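Local atomic coordinates of uncharacterized protein VPA0106 (Vibrio parahaemolyticus, PDB entry 3U07), a protein that is of unknown function, a probably exported protein that combines a DUF1254 and a DUF1214 family region in one chain. Residues A[270-284]-A[297-311]. The protein carries 2 engineered substitutions. Numbering follows the deposited sequence.
Sequences LVELAPKMTDARTLL and IFAEGTYLGQWGLPP
Glu300 reaches from helix 295-305 to the C-terminal end of the helix that runs through 270-273. Its CB packs against Leu283 CD2 at 3.7 Å. Its CG packs against the selenium of Met277, a selenomethionine, and also touches Leu273 CD2; the Met277 and Glu300 side chains cross at about a right angle. A bend at chi2 (-65°) then turns the carboxyl group toward Leu270 and Ala274. CD sits near Ala274 CA. Glu300 OE1 lies 3.4 Å from Ala274 CB and is buried with no polar partner. Glu300 OE2 is only 2.6 Å from Leu270 O, so close that the carboxyl group probably carries a proton. Leu270 O also accepts the backbone bond from Ala274 N.

Apolar contacts flank the acid. Ala274 CB meets Tyr303 CE2 at 3.5 Å, and Leu304 CD1 reaches Met277 CB. Further along, Ile297 CG2 packs on the selenium of Met277 and on Thr282 OG1, which itself donates to Asp279 O. Gly301 lets the chain of Leu283 come close: Gly301 CA lies 3.2 Å from Leu283 O in a CA-H...O contact. Leu284 points toward the chain after the helix, which makes a type II beta turn from Gly305 to Gly308; Leu284 CD1 meets Leu309 O at 3.3 Å. Pro311 CG rests on Arg281 CG, 3.5 Å away, while the Arg281 guanidinium holds Asp279 side-on in a salt bridge.

The contact packs the end of helix 253-273 and the loop after it against helix 295-305 and the turn that follows. Helix 26-52 touches Phe298, Thr302 and Tyr303. His118 meets Leu284. Helix 419-423 contacts Arg281 and Pro311, and Pro311 leads toward strand 315-319.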
loop_
_atom_site.group_PDB
_atom_site.type_symbol
_atom_site.label_atom_id
_atom_site.label_comp_id
_atom_site.label_asym_id
_atom_site.label_seq_id
_atom_site.Cartn_x
_atom_site.Cartn_y
_atom_site.Cartn_z
ATOM N N LEU A 270 -18.461 -8.467 4.650
ATOM C CA LEU A 270 -17.384 -7.815 3.910
ATOM C C LEU A 270 -17.432 -8.115 2.417
ATOM O O LEU A 270 -17.140 -7.247 1.589
ATOM C CB LEU A 270 -16.016 -8.225 4.459
ATOM C CG LEU A 270 -15.633 -7.749 5.862
ATOM C CD1 LEU A 270 -14.151 -8.025 6.072
ATOM C CD2 LEU A 270 -15.917 -6.262 6.026
ATOM N N VAL A 271 -17.782 -9.346 2.070
ATOM C CA VAL A 271 -17.863 -9.717 0.667
ATOM C C VAL A 271 -18.996 -8.930 0.014
ATOM O O VAL A 271 -18.820 -8.342 -1.049
ATOM C CB VAL A 271 -18.122 -11.231 0.506
ATOM C CG1 VAL A 271 -18.302 -11.578 -0.962
ATOM C CG2 VAL A 271 -16.959 -12.013 1.090
ATOM N N GLU A 272 -20.150 -8.900 0.670
ATOM C CA GLU A 272 -21.311 -8.189 0.144
ATOM C C GLU A 272 -21.129 -6.676 0.051
ATOM O O GLU A 272 -21.711 -6.029 -0.820
ATOM C CB GLU A 272 -22.538 -8.500 1.004
ATOM C CG GLU A 272 -23.687 -7.523 0.825
ATOM C CD GLU A 272 -24.834 -7.786 1.780
ATOM O OE1 GLU A 272 -24.570 -8.184 2.935
ATOM O OE2 GLU A 272 -25.998 -7.575 1.381
ATOM N N LEU A 273 -20.323 -6.112 0.944
ATOM C CA LEU A 273 -20.102 -4.668 0.961
ATOM C C LEU A 273 -19.073 -4.204 -0.060
ATOM O O LEU A 273 -19.186 -3.119 -0.624
ATOM C CB LEU A 273 -19.659 -4.232 2.359
ATOM C CG LEU A 273 -19.383 -2.745 2.578
ATOM C CD1 LEU A 273 -20.666 -1.945 2.377
ATOM C CD2 LEU A 273 -18.843 -2.536 3.986
ATOM N N ALA A 274 -18.079 -5.047 -0.302
ATOM C CA ALA A 274 -16.987 -4.739 -1.216
ATOM C C ALA A 274 -17.294 -3.972 -2.504
ATOM O O ALA A 274 -16.858 -2.832 -2.666
ATOM C CB ALA A 274 -16.224 -6.017 -1.544
ATOM N N PRO A 275 -18.056 -4.574 -3.433
ATOM C CA PRO A 275 -18.349 -3.862 -4.680
ATOM C C PRO A 275 -19.001 -2.485 -4.578
ATOM O O PRO A 275 -18.987 -1.728 -5.543
ATOM C CB PRO A 275 -19.208 -4.858 -5.451
ATOM C CG PRO A 275 -19.948 -5.560 -4.361
ATOM C CD PRO A 275 -18.854 -5.812 -3.342
ATOM N N LYS A 276 -19.558 -2.151 -3.421
ATOM C CA LYS A 276 -20.198 -0.853 -3.260
ATOM C C LYS A 276 -19.233 0.258 -2.837
ATOM O O LYS A 276 -19.644 1.401 -2.650
ATOM C CB LYS A 276 -21.324 -0.953 -2.234
ATOM C CG LYS A 276 -22.177 -2.199 -2.368
ATOM C CD LYS A 276 -23.432 -2.082 -1.529
ATOM C CE LYS A 276 -24.165 -3.403 -1.439
ATOM N NZ LYS A 276 -25.445 -3.235 -0.706
HETATM N N MSE A 277 -17.953 -0.066 -2.693
HETATM C CA MSE A 277 -16.976 0.936 -2.266
HETATM C C MSE A 277 -16.368 1.729 -3.417
HETATM O O MSE A 277 -15.749 1.152 -4.310
HETATM C CB MSE A 277 -15.860 0.272 -1.467
HETATM C CG MSE A 277 -15.617 0.947 -0.146
HETATM SE SE MSE A 277 -16.768 0.276 1.234
HETATM C CE MSE A 277 -18.492 0.992 0.725
ATOM N N THR A 278 -16.515 3.052 -3.373
ATOM C CA THR A 278 -15.995 3.908 -4.441
ATOM C C THR A 278 -15.007 4.999 -4.012
ATOM O O THR A 278 -14.205 5.460 -4.826
ATOM C CB THR A 278 -17.146 4.596 -5.193
ATOM O OG1 THR A 278 -17.764 5.564 -4.338
ATOM C CG2 THR A 278 -18.195 3.574 -5.610
ATOM N N ASP A 279 -15.064 5.414 -2.749
ATOM C CA ASP A 279 -14.181 6.470 -2.246
ATOM C C ASP A 279 -12.961 5.938 -1.486
ATOM O O ASP A 279 -13.050 5.614 -0.298
ATOM C CB ASP A 279 -14.972 7.408 -1.336
ATOM C CG ASP A 279 -14.196 8.652 -0.982
ATOM O OD1 ASP A 279 -12.947 8.600 -1.035
ATOM O OD2 ASP A 279 -14.829 9.673 -0.646
ATOM N N ALA A 280 -11.818 5.878 -2.165
ATOM C CA ALA A 280 -10.585 5.366 -1.569
ATOM C C ALA A 280 -10.182 6.047 -0.259
ATOM O O ALA A 280 -9.534 5.436 0.591
ATOM C CB ALA A 280 -9.440 5.466 -2.579
ATOM N N ARG A 281 -10.561 7.308 -0.092
ATOM C CA ARG A 281 -10.210 8.044 1.118
ATOM C C ARG A 281 -10.837 7.449 2.380
ATOM O O ARG A 281 -10.413 7.745 3.497
ATOM C CB ARG A 281 -10.632 9.508 0.972
ATOM C CG ARG A 281 -9.995 10.225 -0.211
ATOM C CD ARG A 281 -10.589 11.613 -0.358
ATOM N NE ARG A 281 -12.042 11.560 -0.513
ATOM C CZ ARG A 281 -12.829 12.631 -0.512
ATOM N NH1 ARG A 281 -12.300 13.837 -0.367
ATOM N NH2 ARG A 281 -14.141 12.499 -0.652
ATOM N N THR A 282 -11.852 6.609 2.206
ATOM C CA THR A 282 -12.512 5.991 3.345
ATOM C C THR A 282 -11.938 4.612 3.608
ATOM O O THR A 282 -12.256 3.994 4.617
ATOM C CB THR A 282 -14.025 5.809 3.102
ATOM O OG1 THR A 282 -14.224 4.868 2.043
ATOM C CG2 THR A 282 -14.681 7.136 2.728
ATOM N N LEU A 283 -11.079 4.148 2.702
ATOM C CA LEU A 283 -10.492 2.813 2.785
ATOM C C LEU A 283 -9.033 2.733 3.185
ATOM O O LEU A 283 -8.607 1.758 3.806
ATOM C CB LEU A 283 -10.632 2.113 1.435
ATOM C CG LEU A 283 -12.022 2.084 0.810
ATOM C CD1 LEU A 283 -11.928 1.524 -0.603
ATOM C CD2 LEU A 283 -12.949 1.252 1.671
ATOM N N LEU A 284 -8.264 3.737 2.785
ATOM C CA LEU A 284 -6.839 3.770 3.064
ATOM C C LEU A 284 -6.481 5.106 3.679
ATOM O O LEU A 284 -6.754 6.155 3.102
ATOM C CB LEU A 284 -6.059 3.552 1.762
ATOM C CG LEU A 284 -6.367 2.243 1.021
ATOM C CD1 LEU A 284 -5.692 2.242 -0.342
ATOM C CD2 LEU A 284 -5.880 1.053 1.856
ATOM N N ILE A 297 -16.107 -0.442 6.676
ATOM C CA ILE A 297 -15.553 0.301 5.549
ATOM C C ILE A 297 -14.018 0.314 5.652
ATOM O O ILE A 297 -13.324 0.110 4.654
ATOM C CB ILE A 297 -16.110 1.747 5.501
ATOM C CG1 ILE A 297 -17.639 1.696 5.389
ATOM C CG2 ILE A 297 -15.522 2.498 4.298
ATOM C CD1 ILE A 297 -18.315 3.044 5.427
ATOM N N PHE A 298 -13.483 0.536 6.851
ATOM C CA PHE A 298 -12.032 0.539 7.036
ATOM C C PHE A 298 -11.484 -0.825 6.610
ATOM O O PHE A 298 -10.449 -0.924 5.941
ATOM C CB PHE A 298 -11.678 0.786 8.507
ATOM C CG PHE A 298 -10.198 0.762 8.787
ATOM C CD1 PHE A 298 -9.399 1.861 8.481
ATOM C CD2 PHE A 298 -9.598 -0.368 9.344
ATOM C CE1 PHE A 298 -8.026 1.836 8.723
ATOM C CE2 PHE A 298 -8.220 -0.404 9.590
ATOM C CZ PHE A 298 -7.435 0.703 9.277
ATOM N N ALA A 299 -12.198 -1.876 7.004
ATOM C CA ALA A 299 -11.817 -3.247 6.680
ATOM C C ALA A 299 -11.745 -3.501 5.172
ATOM O O ALA A 299 -10.939 -4.318 4.716
ATOM C CB ALA A 299 -12.804 -4.227 7.325
ATOM N N GLU A 300 -12.584 -2.822 4.392
ATOM C CA GLU A 300 -12.552 -3.027 2.943
ATOM C C GLU A 300 -11.218 -2.546 2.372
ATOM O O GLU A 300 -10.820 -2.936 1.270
ATOM C CB GLU A 300 -13.717 -2.296 2.254
ATOM C CG GLU A 300 -15.122 -2.862 2.549
ATOM C CD GLU A 300 -15.339 -4.285 2.023
ATOM O OE1 GLU A 300 -14.547 -4.755 1.179
ATOM O OE2 GLU A 300 -16.320 -4.931 2.449
ATOM N N GLY A 301 -10.525 -1.694 3.124
ATOM C CA GLY A 301 -9.234 -1.206 2.669
ATOM C C GLY A 301 -8.288 -2.380 2.527
ATOM O O GLY A 301 -7.510 -2.458 1.576
ATOM N N THR A 302 -8.361 -3.302 3.483
ATOM C CA THR A 302 -7.522 -4.495 3.473
ATOM C C THR A 302 -8.067 -5.514 2.463
ATOM O O THR A 302 -7.309 -6.164 1.735
ATOM C CB THR A 302 -7.488 -5.164 4.877
ATOM O OG1 THR A 302 -6.660 -4.397 5.761
ATOM C CG2 THR A 302 -6.947 -6.584 4.783
ATOM N N TYR A 303 -9.388 -5.645 2.432
ATOM C CA TYR A 303 -10.038 -6.588 1.535
ATOM C C TYR A 303 -9.795 -6.282 0.072
ATOM O O TYR A 303 -9.468 -7.172 -0.715
ATOM C CB TYR A 303 -11.545 -6.606 1.795
ATOM C CG TYR A 303 -12.273 -7.668 1.003
ATOM C CD1 TYR A 303 -12.176 -9.013 1.352
ATOM C CD2 TYR A 303 -13.050 -7.330 -0.103
ATOM C CE1 TYR A 303 -12.837 -9.993 0.624
ATOM C CE2 TYR A 303 -13.714 -8.306 -0.841
ATOM C CZ TYR A 303 -13.605 -9.631 -0.471
ATOM O OH TYR A 303 -14.267 -10.597 -1.183
ATOM N N LEU A 304 -9.941 -5.023 -0.296
ATOM C CA LEU A 304 -9.762 -4.678 -1.686
ATOM C C LEU A 304 -8.278 -4.460 -2.059
ATOM O O LEU A 304 -7.811 -5.059 -3.035
ATOM C CB LEU A 304 -10.662 -3.462 -2.024
ATOM C CG LEU A 304 -12.178 -3.826 -1.948
ATOM C CD1 LEU A 304 -13.067 -2.592 -2.043
ATOM C CD2 LEU A 304 -12.532 -4.812 -3.059
ATOM N N GLY A 305 -7.498 -3.753 -1.224
ATOM C CA GLY A 305 -6.093 -3.519 -1.573
ATOM C C GLY A 305 -5.072 -3.325 -0.460
ATOM O O GLY A 305 -4.371 -2.304 -0.376
ATOM N N GLN A 306 -4.933 -4.369 0.344
ATOM C CA GLN A 306 -4.026 -4.365 1.478
ATOM C C GLN A 306 -2.679 -3.702 1.251
ATOM O O GLN A 306 -2.058 -3.879 0.207
ATOM C CB GLN A 306 -3.833 -5.795 1.999
ATOM C CG GLN A 306 -3.163 -5.877 3.366
ATOM C CD GLN A 306 -2.906 -7.313 3.793
ATOM O OE1 GLN A 306 -2.472 -8.135 2.988
ATOM N NE2 GLN A 306 -3.163 -7.620 5.065
ATOM N N TRP A 307 -2.252 -2.929 2.247
ATOM C CA TRP A 307 -0.978 -2.214 2.218
ATOM C C TRP A 307 -0.955 -1.050 1.222
ATOM O O TRP A 307 0.104 -0.498 0.925
ATOM C CB TRP A 307 0.171 -3.183 1.905
ATOM C CG TRP A 307 0.225 -4.372 2.823
ATOM C CD1 TRP A 307 0.245 -5.691 2.457
ATOM C CD2 TRP A 307 0.249 -4.356 4.257
ATOM N NE1 TRP A 307 0.283 -6.495 3.573
ATOM C CE2 TRP A 307 0.294 -5.702 4.689
ATOM C CE3 TRP A 307 0.257 -3.334 5.219
ATOM C CZ2 TRP A 307 0.322 -6.053 6.043
ATOM C CZ3 TRP A 307 0.288 -3.686 6.567
ATOM C CH2 TRP A 307 0.328 -5.035 6.963
ATOM N N GLY A 308 -2.126 -0.672 0.719
ATOM C CA GLY A 308 -2.194 0.420 -0.232
ATOM C C GLY A 308 -1.937 1.795 0.361
ATOM O O GLY A 308 -2.234 2.065 1.529
ATOM N N LEU A 309 -1.362 2.665 -0.461
ATOM C CA LEU A 309 -1.063 4.040 -0.071
ATOM C C LEU A 309 -2.340 4.865 0.024
ATOM O O LEU A 309 -3.321 4.583 -0.665
ATOM C CB LEU A 309 -0.163 4.706 -1.117
ATOM C CG LEU A 309 1.349 4.507 -1.087
ATOM C CD1 LEU A 309 1.947 4.957 -2.408
ATOM C CD2 LEU A 309 1.950 5.309 0.068
ATOM N N PRO A 310 -2.353 5.879 0.902
ATOM C CA PRO A 310 -3.543 6.724 1.023
ATOM C C PRO A 310 -3.670 7.377 -0.361
ATOM O O PRO A 310 -2.664 7.699 -0.992
ATOM C CB PRO A 310 -3.143 7.724 2.103
ATOM C CG PRO A 310 -2.240 6.886 2.995
ATOM C CD PRO A 310 -1.384 6.166 1.977
ATOM N N PRO A 311 -4.898 7.587 -0.848
ATOM C CA PRO A 311 -5.084 8.195 -2.170
ATOM C C PRO A 311 -4.374 9.511 -2.497
ATOM O O PRO A 311 -4.102 9.780 -3.667
ATOM C CB PRO A 311 -6.604 8.300 -2.289
ATOM C CG PRO A 311 -7.056 8.398 -0.865
ATOM C CD PRO A 311 -6.194 7.378 -0.181
#